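Local coordinates for protein putative rubredoxin reductase (Rhodopseudomonas palustris, PDB 3FG2) that binds FAD and, as a ferredoxin reductase of the CYP199A2 system, probably passes electrons from NADH to the ferredoxin that serves this cytochrome P450, at residues A7-A12 / L31-K36; V103-A108 / S271-C276; I148-I153 / V168-L173. One frame throughout, in Å; residues are numbered along the deposited sequence.

From the N terminus, contact 1 (7-12 with 31-36) closes first, a short loop holding helix 11-22 and joining strand 4-7 to strand 29-32. Contact 2 opens next at 103-108 and closes only at 271-276, a long-range pairing of strand 101-104 with 270-272, the edge strand of the same parallel sheet. Between its two ends lies the whole of contact 3 (148-153 with 168-173), which joins strands 144-148 and 167-171 of a second parallel sheet. Contacts 1 and 2 touch through backbone between Ala7 and both Val103 and Ala105. Contact 3 stands apart, its centre about 29 Å from that of contact 1, yet all three reach the FAD.

Contact 1 of 3, residues A7-A12 / L31-K36; sequences AGAGHA and LINDEK. With FAD (flavin-adenine dinucleotide), chain B.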
loop_
_atom_site.group_PDB
_atom_site.type_symbol
_atom_site.label_atom_id
_atom_site.label_comp_id
_atom_site.label_asym_id
_atom_site.label_seq_id
_atom_site.Cartn_x
_atom_site.Cartn_y
_atom_site.Cartn_z
ATOM N N ALA A 7 -7.775 -13.356 9.987
ATOM C CA ALA A 7 -6.672 -12.817 10.785
ATOM C C ALA A 7 -6.164 -11.532 10.154
ATOM O O ALA A 7 -5.447 -11.568 9.156
ATOM C CB ALA A 7 -5.547 -13.829 10.856
ATOM N N GLY A 8 -6.525 -10.402 10.749
ATOM C CA GLY A 8 -6.119 -9.116 10.207
ATOM C C GLY A 8 -7.379 -8.400 9.761
ATOM O O GLY A 8 -8.118 -8.921 8.925
ATOM N N ALA A 9 -7.634 -7.220 10.320
ATOM C CA ALA A 9 -8.835 -6.462 9.984
ATOM C C ALA A 9 -8.552 -5.120 9.315
ATOM O O ALA A 9 -9.079 -4.086 9.733
ATOM C CB ALA A 9 -9.683 -6.249 11.235
ATOM N N GLY A 10 -7.702 -5.149 8.290
ATOM C CA GLY A 10 -7.384 -3.948 7.540
ATOM C C GLY A 10 -8.249 -3.996 6.292
ATOM O O GLY A 10 -9.327 -4.598 6.323
ATOM N N HIS A 11 -7.798 -3.404 5.190
ATOM C CA HIS A 11 -8.602 -3.429 3.975
ATOM C C HIS A 11 -9.055 -4.826 3.556
ATOM O O HIS A 11 -10.248 -5.078 3.454
ATOM C CB HIS A 11 -7.868 -2.754 2.817
ATOM C CG HIS A 11 -7.913 -1.259 2.874
ATOM N ND1 HIS A 11 -7.014 -0.514 3.605
ATOM C CD2 HIS A 11 -8.788 -0.373 2.338
ATOM C CE1 HIS A 11 -7.331 0.767 3.519
ATOM N NE2 HIS A 11 -8.405 0.880 2.758
ATOM N N ALA A 12 -8.114 -5.731 3.318
ATOM C CA ALA A 12 -8.461 -7.092 2.901
ATOM C C ALA A 12 -9.303 -7.873 3.925
ATOM O O ALA A 12 -10.283 -8.532 3.562
ATOM C CB ALA A 12 -7.189 -7.874 2.569
ATOM N N LEU A 31 -13.581 -11.856 12.899
ATOM C CA LEU A 31 -12.553 -10.962 12.378
ATOM C C LEU A 31 -11.583 -10.556 13.485
ATOM O O LEU A 31 -11.896 -9.695 14.300
ATOM C CB LEU A 31 -13.211 -9.704 11.802
ATOM C CG LEU A 31 -12.698 -9.087 10.497
ATOM C CD1 LEU A 31 -13.149 -7.627 10.439
ATOM C CD2 LEU A 31 -11.181 -9.172 10.417
ATOM N N ILE A 32 -10.404 -11.167 13.508
ATOM C CA ILE A 32 -9.398 -10.855 14.524
ATOM C C ILE A 32 -8.708 -9.526 14.219
ATOM O O ILE A 32 -8.009 -9.394 13.213
ATOM C CB ILE A 32 -8.349 -11.971 14.589
ATOM C CG1 ILE A 32 -9.061 -13.301 14.831
ATOM C CG2 ILE A 32 -7.331 -11.677 15.691
ATOM C CD1 ILE A 32 -8.252 -14.515 14.446
ATOM N N ASN A 33 -8.906 -8.547 15.097
ATOM C CA ASN A 33 -8.338 -7.216 14.915
ATOM C C ASN A 33 -7.352 -6.860 16.029
ATOM O O ASN A 33 -7.764 -6.602 17.162
ATOM C CB ASN A 33 -9.487 -6.201 14.862
ATOM C CG ASN A 33 -9.010 -4.788 14.638
ATOM O OD1 ASN A 33 -7.971 -4.563 14.010
ATOM N ND2 ASN A 33 -9.779 -3.815 15.135
ATOM N N ASP A 34 -6.056 -6.829 15.706
ATOM C CA ASP A 34 -5.029 -6.529 16.708
ATOM C C ASP A 34 -4.712 -5.052 16.935
ATOM O O ASP A 34 -3.666 -4.722 17.495
ATOM C CB ASP A 34 -3.725 -7.265 16.386
ATOM C CG ASP A 34 -2.974 -6.641 15.231
ATOM O OD1 ASP A 34 -1.855 -7.107 14.921
ATOM O OD2 ASP A 34 -3.501 -5.680 14.631
ATOM N N GLU A 35 -5.600 -4.160 16.508
ATOM C CA GLU A 35 -5.372 -2.737 16.719
ATOM C C GLU A 35 -6.525 -2.143 17.506
ATOM O O GLU A 35 -7.669 -2.546 17.332
ATOM C CB GLU A 35 -5.238 -1.991 15.391
ATOM C CG GLU A 35 -4.007 -2.325 14.572
ATOM C CD GLU A 35 -3.794 -1.326 13.442
ATOM O OE1 GLU A 35 -3.413 -1.755 12.336
ATOM O OE2 GLU A 35 -4.000 -0.108 13.663
ATOM N N LYS A 36 -6.214 -1.175 18.363
ATOM C CA LYS A 36 -7.221 -0.507 19.184
ATOM C C LYS A 36 -8.064 0.467 18.367
ATOM O O LYS A 36 -8.256 1.622 18.758
ATOM C CB LYS A 36 -6.556 0.255 20.337
ATOM C CG LYS A 36 -5.924 -0.622 21.410
ATOM C CD LYS A 36 -5.371 0.232 22.548
ATOM C CE LYS A 36 -4.766 -0.627 23.648
ATOM N NZ LYS A 36 -5.781 -1.502 24.301
HETATM P PA FAD B . -3.536 -3.768 6.086
HETATM O O1A FAD B . -2.167 -3.353 6.487
HETATM O O2A FAD B . -4.494 -2.851 5.810
HETATM O O5B FAD B . -4.011 -4.404 7.403
HETATM C C5B FAD B . -3.321 -5.493 8.096
HETATM C C4B FAD B . -4.005 -5.555 9.479
HETATM O O4B FAD B . -3.696 -6.881 10.055
HETATM C C3B FAD B . -3.509 -4.528 10.514
HETATM O O3B FAD B . -4.490 -3.836 11.222
HETATM C C2B FAD B . -2.541 -5.347 11.322
HETATM O O2B FAD B . -2.249 -4.796 12.569
HETATM C C1B FAD B . -3.300 -6.635 11.444
HETATM N N9A FAD B . -2.538 -7.837 11.788
HETATM C C8A FAD B . -1.266 -8.154 11.387
HETATM N N7A FAD B . -0.843 -9.315 11.873
HETATM C C5A FAD B . -1.880 -9.783 12.627
HETATM C C6A FAD B . -2.038 -11.017 13.429
HETATM N N6A FAD B . -1.116 -11.944 13.554
HETATM N N1A FAD B . -3.258 -11.143 14.063
HETATM C C2A FAD B . -4.251 -10.198 13.959
HETATM N N3A FAD B . -4.187 -9.046 13.250
HETATM C C4A FAD B . -2.978 -8.881 12.598
HETATM N N1 FAD B . -2.967 2.001 -1.503
HETATM C C2 FAD B . -3.585 2.575 -2.534
HETATM O O2 FAD B . -4.006 1.929 -3.446
HETATM N N3 FAD B . -3.785 3.993 -2.607
HETATM C C4 FAD B . -3.348 4.838 -1.601
HETATM O O4 FAD B . -3.540 6.036 -1.695
HETATM C C4X FAD B . -2.673 4.219 -0.464
HETATM N N5 FAD B . -2.230 4.994 0.556
HETATM C C5X FAD B . -1.603 4.376 1.624
HETATM C C6 FAD B . -1.157 5.205 2.692
HETATM C C7 FAD B . -0.527 4.679 3.802
HETATM C C7M FAD B . -0.072 5.605 4.913
HETATM C C8 FAD B . -0.304 3.232 3.896
HETATM C C8M FAD B . 0.376 2.587 5.084
HETATM C C9 FAD B . -0.737 2.402 2.841
HETATM C C9A FAD B . -1.385 2.958 1.712
HETATM N N10 FAD B . -1.872 2.160 0.594
HETATM C C10 FAD B . -2.501 2.752 -0.465
HETATM C "C1'" FAD B . -1.665 0.691 0.668
HETATM C "C2'" FAD B . -2.901 0.001 1.321
HETATM O "O2'" FAD B . -3.128 0.599 2.578
HETATM C "C3'" FAD B . -2.592 -1.476 1.455
HETATM O "O3'" FAD B . -2.395 -2.041 0.164
HETATM C "C4'" FAD B . -3.743 -2.183 2.149
HETATM O "O4'" FAD B . -3.966 -1.617 3.467
HETATM C "C5'" FAD B . -3.400 -3.648 2.274
HETATM O "O5'" FAD B . -4.597 -4.339 3.037
HETATM P P FAD B . -4.314 -5.482 3.970
HETATM O O1P FAD B . -5.744 -5.856 4.454
HETATM O O2P FAD B . -3.593 -6.527 3.395
HETATM O O3P FAD B . -3.514 -5.023 5.109
HETATM O O HOH W 1 -6.371 -5.653 12.379
#
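Parallel pairing at the carboxyl ends of the two strands of a Rossmann-type beta-alpha-beta unit makes this contact, strand 4-7 beside strand 29-32 with helix 11-22 between. Gly8 N donates to Ile32 O at 3.0 Å. Ala9 CB packs against both Leu31 CD2, a tight 3.4 Å away, and Asn33 CB. A water accepts from Ala9 N, donates to Asn33 OD1 and bonds FAD O3B; Asn33 ND2 is hydrogen-bonded to His37 O.

Gly8 and Gly10 fit the GxGxxG pattern, and a side chain at either would collide with the cofactor. At the adenosine ribose, Asp34 OD2 accepts from FAD O2B at 2.6 Å, and Glu35 OE1, also salt-bridged to Arg42, accepts from FAD O3B at 2.6 Å. Asp34 CG sits between backbone N and carbonyl carbon (chi1 75°), which swings the carboxylate over to the ribose; OD1 is also salt-bridged to Arg78. An asparagine in its place would probably leave Arg78 without its charged mate. Acids after the second strand thus take the ribose hydroxyls, as usual in Rossmann-type FAD sites, while N-H groups at the start of helix 11-22 meet the pyrophosphate, Ala12 N firmly (2.6 Å to FAD O1P) and His11 N weakly.

Contact 2 of 3, residues V103-A108 / S271-C276; sequences VLATGA and SAIGDC. With FAD (flavin-adenine dinucleotide), chain B.
FAD O2P is gripped from two directions where strand 101-104 and its edge neighbour 270-272 end in the Rossmann-type parallel sheet: Asp275 N donates to it at 3.1 Å, and a water donates to it at 2.5 Å. That water is itself held by both loops. It accepts from Gly107 N and Cys276 N and gives its other proton to Ile273 O, so it ties the two loops to the pyrophosphate.

Behind this site the strands are joined by Leu104 N to Ser271 O at 2.6 Å, and by Ile273 N to Leu104 O. The side chains of Val103 and Ile273 cross obliquely, CG1 against CD1 at 3.8 Å, while Ile273 CG1 lies against Ala105 CB. On the other face of the sheet, Leu104 and Ala272 meet through their CB atoms, with Ile257 of strand 257-259 packed on both. Cys276 turns its CB into the opposing loop, 3.3 Å from Gly107 O, and this brings it close to Thr106 OG1 as well.

Gly107 and Gly274 let the phosphates come near; a side chain at either would run into the FAD oxygens. Asp275 has CG beside its backbone N (chi1 -77°), which carries the carboxylate along the ribityl chain, where OD1 accepts from FAD O3' at 2.9 Å.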
loop_
_atom_site.group_PDB
_atom_site.type_symbol
_atom_site.label_atom_id
_atom_site.label_comp_id
_atom_site.label_asym_id
_atom_site.label_seq_id
_atom_site.Cartn_x
_atom_site.Cartn_y
_atom_site.Cartn_z
ATOM N N VAL A 103 -8.570 -17.343 6.881
ATOM C CA VAL A 103 -8.155 -16.319 5.927
ATOM C C VAL A 103 -7.077 -15.425 6.546
ATOM O O VAL A 103 -7.314 -14.747 7.549
ATOM C CB VAL A 103 -9.355 -15.437 5.494
ATOM C CG1 VAL A 103 -8.869 -14.249 4.679
ATOM C CG2 VAL A 103 -10.336 -16.259 4.672
ATOM N N LEU A 104 -5.889 -15.438 5.948
ATOM C CA LEU A 104 -4.776 -14.620 6.431
ATOM C C LEU A 104 -4.740 -13.297 5.678
ATOM O O LEU A 104 -4.571 -13.270 4.457
ATOM C CB LEU A 104 -3.446 -15.352 6.242
ATOM C CG LEU A 104 -3.337 -16.665 7.020
ATOM C CD1 LEU A 104 -1.989 -17.321 6.765
ATOM C CD2 LEU A 104 -3.535 -16.377 8.512
ATOM N N ALA A 105 -4.922 -12.208 6.421
ATOM C CA ALA A 105 -4.918 -10.861 5.860
ATOM C C ALA A 105 -4.149 -9.997 6.851
ATOM O O ALA A 105 -4.634 -8.962 7.310
ATOM C CB ALA A 105 -6.342 -10.356 5.707
ATOM N N THR A 106 -2.940 -10.455 7.162
ATOM C CA THR A 106 -2.050 -9.816 8.121
ATOM C C THR A 106 -1.280 -8.621 7.583
ATOM O O THR A 106 -0.563 -7.959 8.333
ATOM C CB THR A 106 -1.035 -10.840 8.658
ATOM O OG1 THR A 106 -0.374 -11.478 7.556
ATOM C CG2 THR A 106 -1.741 -11.902 9.488
ATOM N N GLY A 107 -1.419 -8.355 6.288
ATOM C CA GLY A 107 -0.727 -7.231 5.689
ATOM C C GLY A 107 0.781 -7.290 5.857
ATOM O O GLY A 107 1.377 -8.370 5.897
ATOM N N ALA A 108 1.392 -6.112 5.955
ATOM C CA ALA A 108 2.837 -5.993 6.116
ATOM C C ALA A 108 3.171 -4.907 7.140
ATOM O O ALA A 108 2.381 -3.988 7.354
ATOM C CB ALA A 108 3.476 -5.669 4.778
ATOM N N SER A 271 -6.395 -19.535 3.393
ATOM C CA SER A 271 -6.131 -18.618 2.284
ATOM C C SER A 271 -5.351 -17.405 2.773
ATOM O O SER A 271 -5.340 -17.098 3.968
ATOM C CB SER A 271 -7.443 -18.130 1.662
ATOM O OG SER A 271 -8.100 -19.169 0.970
ATOM N N ALA A 272 -4.702 -16.715 1.842
ATOM C CA ALA A 272 -3.948 -15.503 2.168
ATOM C C ALA A 272 -4.336 -14.439 1.148
ATOM O O ALA A 272 -4.368 -14.711 -0.052
ATOM C CB ALA A 272 -2.452 -15.771 2.109
ATOM N N ILE A 273 -4.638 -13.235 1.626
ATOM C CA ILE A 273 -5.039 -12.142 0.749
ATOM C C ILE A 273 -4.424 -10.805 1.174
ATOM O O ILE A 273 -4.072 -10.607 2.344
ATOM C CB ILE A 273 -6.574 -11.956 0.755
ATOM C CG1 ILE A 273 -7.052 -11.694 2.185
ATOM C CG2 ILE A 273 -7.261 -13.180 0.173
ATOM C CD1 ILE A 273 -8.515 -11.369 2.288
ATOM N N GLY A 274 -4.312 -9.890 0.211
ATOM C CA GLY A 274 -3.775 -8.573 0.500
ATOM C C GLY A 274 -2.269 -8.429 0.428
ATOM O O GLY A 274 -1.581 -9.184 -0.249
ATOM N N ASP A 275 -1.756 -7.438 1.137
ATOM C CA ASP A 275 -0.328 -7.174 1.151
ATOM C C ASP A 275 0.520 -8.376 1.564
ATOM O O ASP A 275 1.658 -8.506 1.122
ATOM C CB ASP A 275 -0.029 -6.003 2.085
ATOM C CG ASP A 275 -0.363 -4.657 1.468
ATOM O OD1 ASP A 275 -1.017 -4.619 0.401
ATOM O OD2 ASP A 275 0.033 -3.629 2.060
ATOM N N CYS A 276 -0.033 -9.258 2.393
ATOM C CA CYS A 276 0.724 -10.412 2.875
ATOM C C CYS A 276 0.820 -11.571 1.899
ATOM O O CYS A 276 1.627 -12.485 2.096
ATOM C CB CYS A 276 0.128 -10.929 4.192
ATOM S SG CYS A 276 -1.355 -11.991 4.020
HETATM P PA FAD B . -3.536 -3.768 6.086
HETATM O O1A FAD B . -2.167 -3.353 6.487
HETATM O O2A FAD B . -4.494 -2.851 5.810
HETATM O O5B FAD B . -4.011 -4.404 7.403
HETATM C C5B FAD B . -3.321 -5.493 8.096
HETATM C C4B FAD B . -4.005 -5.555 9.479
HETATM O O4B FAD B . -3.696 -6.881 10.055
HETATM C C3B FAD B . -3.509 -4.528 10.514
HETATM O O3B FAD B . -4.490 -3.836 11.222
HETATM C C2B FAD B . -2.541 -5.347 11.322
HETATM O O2B FAD B . -2.249 -4.796 12.569
HETATM C C1B FAD B . -3.300 -6.635 11.444
HETATM N N9A FAD B . -2.538 -7.837 11.788
HETATM C C8A FAD B . -1.266 -8.154 11.387
HETATM N N7A FAD B . -0.843 -9.315 11.873
HETATM C C5A FAD B . -1.880 -9.783 12.627
HETATM C C6A FAD B . -2.038 -11.017 13.429
HETATM N N6A FAD B . -1.116 -11.944 13.554
HETATM N N1A FAD B . -3.258 -11.143 14.063
HETATM C C2A FAD B . -4.251 -10.198 13.959
HETATM N N3A FAD B . -4.187 -9.046 13.250
HETATM C C4A FAD B . -2.978 -8.881 12.598
HETATM N N1 FAD B . -2.967 2.001 -1.503
HETATM C C2 FAD B . -3.585 2.575 -2.534
HETATM O O2 FAD B . -4.006 1.929 -3.446
HETATM N N3 FAD B . -3.785 3.993 -2.607
HETATM C C4 FAD B . -3.348 4.838 -1.601
HETATM O O4 FAD B . -3.540 6.036 -1.695
HETATM C C4X FAD B . -2.673 4.219 -0.464
HETATM N N5 FAD B . -2.230 4.994 0.556
HETATM C C5X FAD B . -1.603 4.376 1.624
HETATM C C6 FAD B . -1.157 5.205 2.692
HETATM C C7 FAD B . -0.527 4.679 3.802
HETATM C C7M FAD B . -0.072 5.605 4.913
HETATM C C8 FAD B . -0.304 3.232 3.896
HETATM C C8M FAD B . 0.376 2.587 5.084
HETATM C C9 FAD B . -0.737 2.402 2.841
HETATM C C9A FAD B . -1.385 2.958 1.712
HETATM N N10 FAD B . -1.872 2.160 0.594
HETATM C C10 FAD B . -2.501 2.752 -0.465
HETATM C "C1'" FAD B . -1.665 0.691 0.668
HETATM C "C2'" FAD B . -2.901 0.001 1.321
HETATM O "O2'" FAD B . -3.128 0.599 2.578
HETATM C "C3'" FAD B . -2.592 -1.476 1.455
HETATM O "O3'" FAD B . -2.395 -2.041 0.164
HETATM C "C4'" FAD B . -3.743 -2.183 2.149
HETATM O "O4'" FAD B . -3.966 -1.617 3.467
HETATM C "C5'" FAD B . -3.400 -3.648 2.274
HETATM O "O5'" FAD B . -4.597 -4.339 3.037
HETATM P P FAD B . -4.314 -5.482 3.970
HETATM O O1P FAD B . -5.744 -5.856 4.454
HETATM O O2P FAD B . -3.593 -6.527 3.395
HETATM O O3P FAD B . -3.514 -5.023 5.109
HETATM O O HOH W 2 -2.701 -8.791 4.034
HETATM O O HOH W 3 0.137 -3.675 5.080
#

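Contact 3 of 3, residues I148-I153 / V168-L173; sequences IGAGFI and VDVVEL. With FAD (flavin-adenine dinucleotide), chain B.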
loop_
_atom_site.group_PDB
_atom_site.type_symbol
_atom_site.label_atom_id
_atom_site.label_comp_id
_atom_site.label_asym_id
_atom_site.label_seq_id
_atom_site.Cartn_x
_atom_site.Cartn_y
_atom_site.Cartn_z
ATOM N N ILE A 148 13.311 9.923 4.907
ATOM C CA ILE A 148 14.140 8.887 4.302
ATOM C C ILE A 148 13.224 7.925 3.564
ATOM O O ILE A 148 12.442 7.208 4.183
ATOM C CB ILE A 148 14.932 8.078 5.367
ATOM C CG1 ILE A 148 15.708 9.029 6.288
ATOM C CG2 ILE A 148 15.878 7.103 4.671
ATOM C CD1 ILE A 148 16.444 8.338 7.443
ATOM N N GLY A 149 13.331 7.908 2.239
ATOM C CA GLY A 149 12.501 7.030 1.434
ATOM C C GLY A 149 11.566 7.831 0.550
ATOM O O GLY A 149 10.571 8.379 1.030
ATOM N N ALA A 150 11.880 7.905 -0.739
ATOM C CA ALA A 150 11.061 8.670 -1.671
ATOM C C ALA A 150 9.935 7.853 -2.306
ATOM O O ALA A 150 9.667 7.971 -3.499
ATOM C CB ALA A 150 11.942 9.283 -2.754
ATOM N N GLY A 151 9.288 7.019 -1.503
ATOM C CA GLY A 151 8.182 6.231 -2.008
ATOM C C GLY A 151 6.946 7.106 -1.967
ATOM O O GLY A 151 7.037 8.276 -1.576
ATOM N N PHE A 152 5.797 6.565 -2.365
ATOM C CA PHE A 152 4.558 7.339 -2.359
ATOM C C PHE A 152 4.291 8.007 -1.015
ATOM O O PHE A 152 4.093 9.220 -0.933
ATOM C CB PHE A 152 3.351 6.452 -2.685
ATOM C CG PHE A 152 3.353 5.900 -4.073
ATOM C CD1 PHE A 152 3.569 6.733 -5.169
ATOM C CD2 PHE A 152 3.114 4.545 -4.293
ATOM C CE1 PHE A 152 3.546 6.229 -6.460
ATOM C CE2 PHE A 152 3.091 4.030 -5.587
ATOM C CZ PHE A 152 3.308 4.879 -6.672
ATOM N N ILE A 153 4.280 7.203 0.041
ATOM C CA ILE A 153 3.993 7.711 1.370
ATOM C C ILE A 153 4.927 8.836 1.791
ATOM O O ILE A 153 4.480 9.878 2.259
ATOM C CB ILE A 153 4.040 6.571 2.402
ATOM C CG1 ILE A 153 3.006 5.510 2.020
ATOM C CG2 ILE A 153 3.755 7.119 3.807
ATOM C CD1 ILE A 153 3.057 4.262 2.857
ATOM N N VAL A 168 11.912 20.721 4.827
ATOM C CA VAL A 168 11.882 19.327 4.413
ATOM C C VAL A 168 13.009 18.877 3.502
ATOM O O VAL A 168 13.265 19.484 2.464
ATOM C CB VAL A 168 10.556 19.002 3.693
ATOM C CG1 VAL A 168 10.503 17.521 3.340
ATOM C CG2 VAL A 168 9.388 19.384 4.567
ATOM N N ASP A 169 13.670 17.794 3.900
ATOM C CA ASP A 169 14.744 17.195 3.117
ATOM C C ASP A 169 14.399 15.728 2.898
ATOM O O ASP A 169 14.105 14.998 3.848
ATOM C CB ASP A 169 16.092 17.309 3.835
ATOM C CG ASP A 169 16.725 18.674 3.665
ATOM O OD1 ASP A 169 16.390 19.605 4.425
ATOM O OD2 ASP A 169 17.550 18.824 2.751
ATOM N N VAL A 170 14.421 15.307 1.638
ATOM C CA VAL A 170 14.106 13.929 1.277
ATOM C C VAL A 170 15.354 13.163 0.851
ATOM O O VAL A 170 16.053 13.556 -0.083
ATOM C CB VAL A 170 13.070 13.872 0.136
ATOM C CG1 VAL A 170 12.866 12.427 -0.302
ATOM C CG2 VAL A 170 11.750 14.475 0.599
ATOM N N VAL A 171 15.616 12.065 1.547
ATOM C CA VAL A 171 16.769 11.216 1.285
ATOM C C VAL A 171 16.376 9.921 0.568
ATOM O O VAL A 171 15.655 9.090 1.122
ATOM C CB VAL A 171 17.479 10.858 2.613
ATOM C CG1 VAL A 171 18.538 9.785 2.378
ATOM C CG2 VAL A 171 18.101 12.111 3.213
ATOM N N GLU A 172 16.854 9.765 -0.665
ATOM C CA GLU A 172 16.584 8.574 -1.474
ATOM C C GLU A 172 17.892 7.976 -1.997
ATOM O O GLU A 172 18.767 8.701 -2.478
ATOM C CB GLU A 172 15.679 8.914 -2.662
ATOM C CG GLU A 172 15.514 7.758 -3.643
ATOM C CD GLU A 172 14.935 6.507 -2.991
ATOM O OE1 GLU A 172 15.245 5.388 -3.462
ATOM O OE2 GLU A 172 14.164 6.636 -2.016
ATOM N N LEU A 173 18.017 6.654 -1.913
ATOM C CA LEU A 173 19.230 5.982 -2.378
ATOM C C LEU A 173 19.299 5.910 -3.903
ATOM O O LEU A 173 20.381 5.984 -4.484
ATOM C CB LEU A 173 19.332 4.569 -1.789
ATOM C CG LEU A 173 20.585 3.791 -2.220
ATOM C CD1 LEU A 173 21.831 4.613 -1.891
ATOM C CD2 LEU A 173 20.630 2.422 -1.524
HETATM P PA FAD B . -3.536 -3.768 6.086
HETATM O O1A FAD B . -2.167 -3.353 6.487
HETATM O O2A FAD B . -4.494 -2.851 5.810
HETATM O O5B FAD B . -4.011 -4.404 7.403
HETATM C C5B FAD B . -3.321 -5.493 8.096
HETATM C C4B FAD B . -4.005 -5.555 9.479
HETATM O O4B FAD B . -3.696 -6.881 10.055
HETATM C C3B FAD B . -3.509 -4.528 10.514
HETATM O O3B FAD B . -4.490 -3.836 11.222
HETATM C C2B FAD B . -2.541 -5.347 11.322
HETATM O O2B FAD B . -2.249 -4.796 12.569
HETATM C C1B FAD B . -3.300 -6.635 11.444
HETATM N N9A FAD B . -2.538 -7.837 11.788
HETATM C C8A FAD B . -1.266 -8.154 11.387
HETATM N N7A FAD B . -0.843 -9.315 11.873
HETATM C C5A FAD B . -1.880 -9.783 12.627
HETATM C C6A FAD B . -2.038 -11.017 13.429
HETATM N N6A FAD B . -1.116 -11.944 13.554
HETATM N N1A FAD B . -3.258 -11.143 14.063
HETATM C C2A FAD B . -4.251 -10.198 13.959
HETATM N N3A FAD B . -4.187 -9.046 13.250
HETATM C C4A FAD B . -2.978 -8.881 12.598
HETATM N N1 FAD B . -2.967 2.001 -1.503
HETATM C C2 FAD B . -3.585 2.575 -2.534
HETATM O O2 FAD B . -4.006 1.929 -3.446
HETATM N N3 FAD B . -3.785 3.993 -2.607
HETATM C C4 FAD B . -3.348 4.838 -1.601
HETATM O O4 FAD B . -3.540 6.036 -1.695
HETATM C C4X FAD B . -2.673 4.219 -0.464
HETATM N N5 FAD B . -2.230 4.994 0.556
HETATM C C5X FAD B . -1.603 4.376 1.624
HETATM C C6 FAD B . -1.157 5.205 2.692
HETATM C C7 FAD B . -0.527 4.679 3.802
HETATM C C7M FAD B . -0.072 5.605 4.913
HETATM C C8 FAD B . -0.304 3.232 3.896
HETATM C C8M FAD B . 0.376 2.587 5.084
HETATM C C9 FAD B . -0.737 2.402 2.841
HETATM C C9A FAD B . -1.385 2.958 1.712
HETATM N N10 FAD B . -1.872 2.160 0.594
HETATM C C10 FAD B . -2.501 2.752 -0.465
HETATM C "C1'" FAD B . -1.665 0.691 0.668
HETATM C "C2'" FAD B . -2.901 0.001 1.321
HETATM O "O2'" FAD B . -3.128 0.599 2.578
HETATM C "C3'" FAD B . -2.592 -1.476 1.455
HETATM O "O3'" FAD B . -2.395 -2.041 0.164
HETATM C "C4'" FAD B . -3.743 -2.183 2.149
HETATM O "O4'" FAD B . -3.966 -1.617 3.467
HETATM C "C5'" FAD B . -3.400 -3.648 2.274
HETATM O "O5'" FAD B . -4.597 -4.339 3.037
HETATM P P FAD B . -4.314 -5.482 3.970
HETATM O O1P FAD B . -5.744 -5.856 4.454
HETATM O O2P FAD B . -3.593 -6.527 3.395
HETATM O O3P FAD B . -3.514 -5.023 5.109
#
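Glu172 and Ala150 meet where the carboxylate of one bends round to the backbone N-H and methyl of the other, at the carboxyl end of two parallel strands. The setting is a second Rossmann-type beta-alpha-beta unit, strand 144-148, helix 152-163 and strand 167-171, with Gly149 and Gly151 fitting a GxGxxG pattern. In this family the second such domain typically binds the pyridine nucleotide, so this turn is consistent with a role in NADH binding.

The glutamate leaves its backbone with CG anti to the N (chi1 172°) and then folds at chi2, 58°, which turns the carboxylate back over the loop. Ala150 N donates to OE2 at 2.9 Å in an almost straight bond, 170° at the hydrogen, reaching the oxygen nearly along its C-O axis. The other oxygen, OE1, accepts from Ala174 N, and with both oxygens held by backbone N-H groups the carboxylate has little freedom to rotate. Ala150 CB lies alongside the glutamate's own stem, 3.8 Å from Glu172 CB, and the same methyl also meets Val170 CG1 at 4.1 Å.

One step back, Gly149 N donates to Val171 O at 2.8 Å. The same carbonyl takes a CA-H...O contact from Ile148. On the face of the sheet that carries Ile148 and Val171, their branched side chains stand next to each other, CG2 to CG1 at 4.4 Å. At the far end of the turn, in the first turn of helix 152-163, Ile153 lays CD1 over the face of the flavin's dimethylbenzene ring, 3.7 Å from FAD C8.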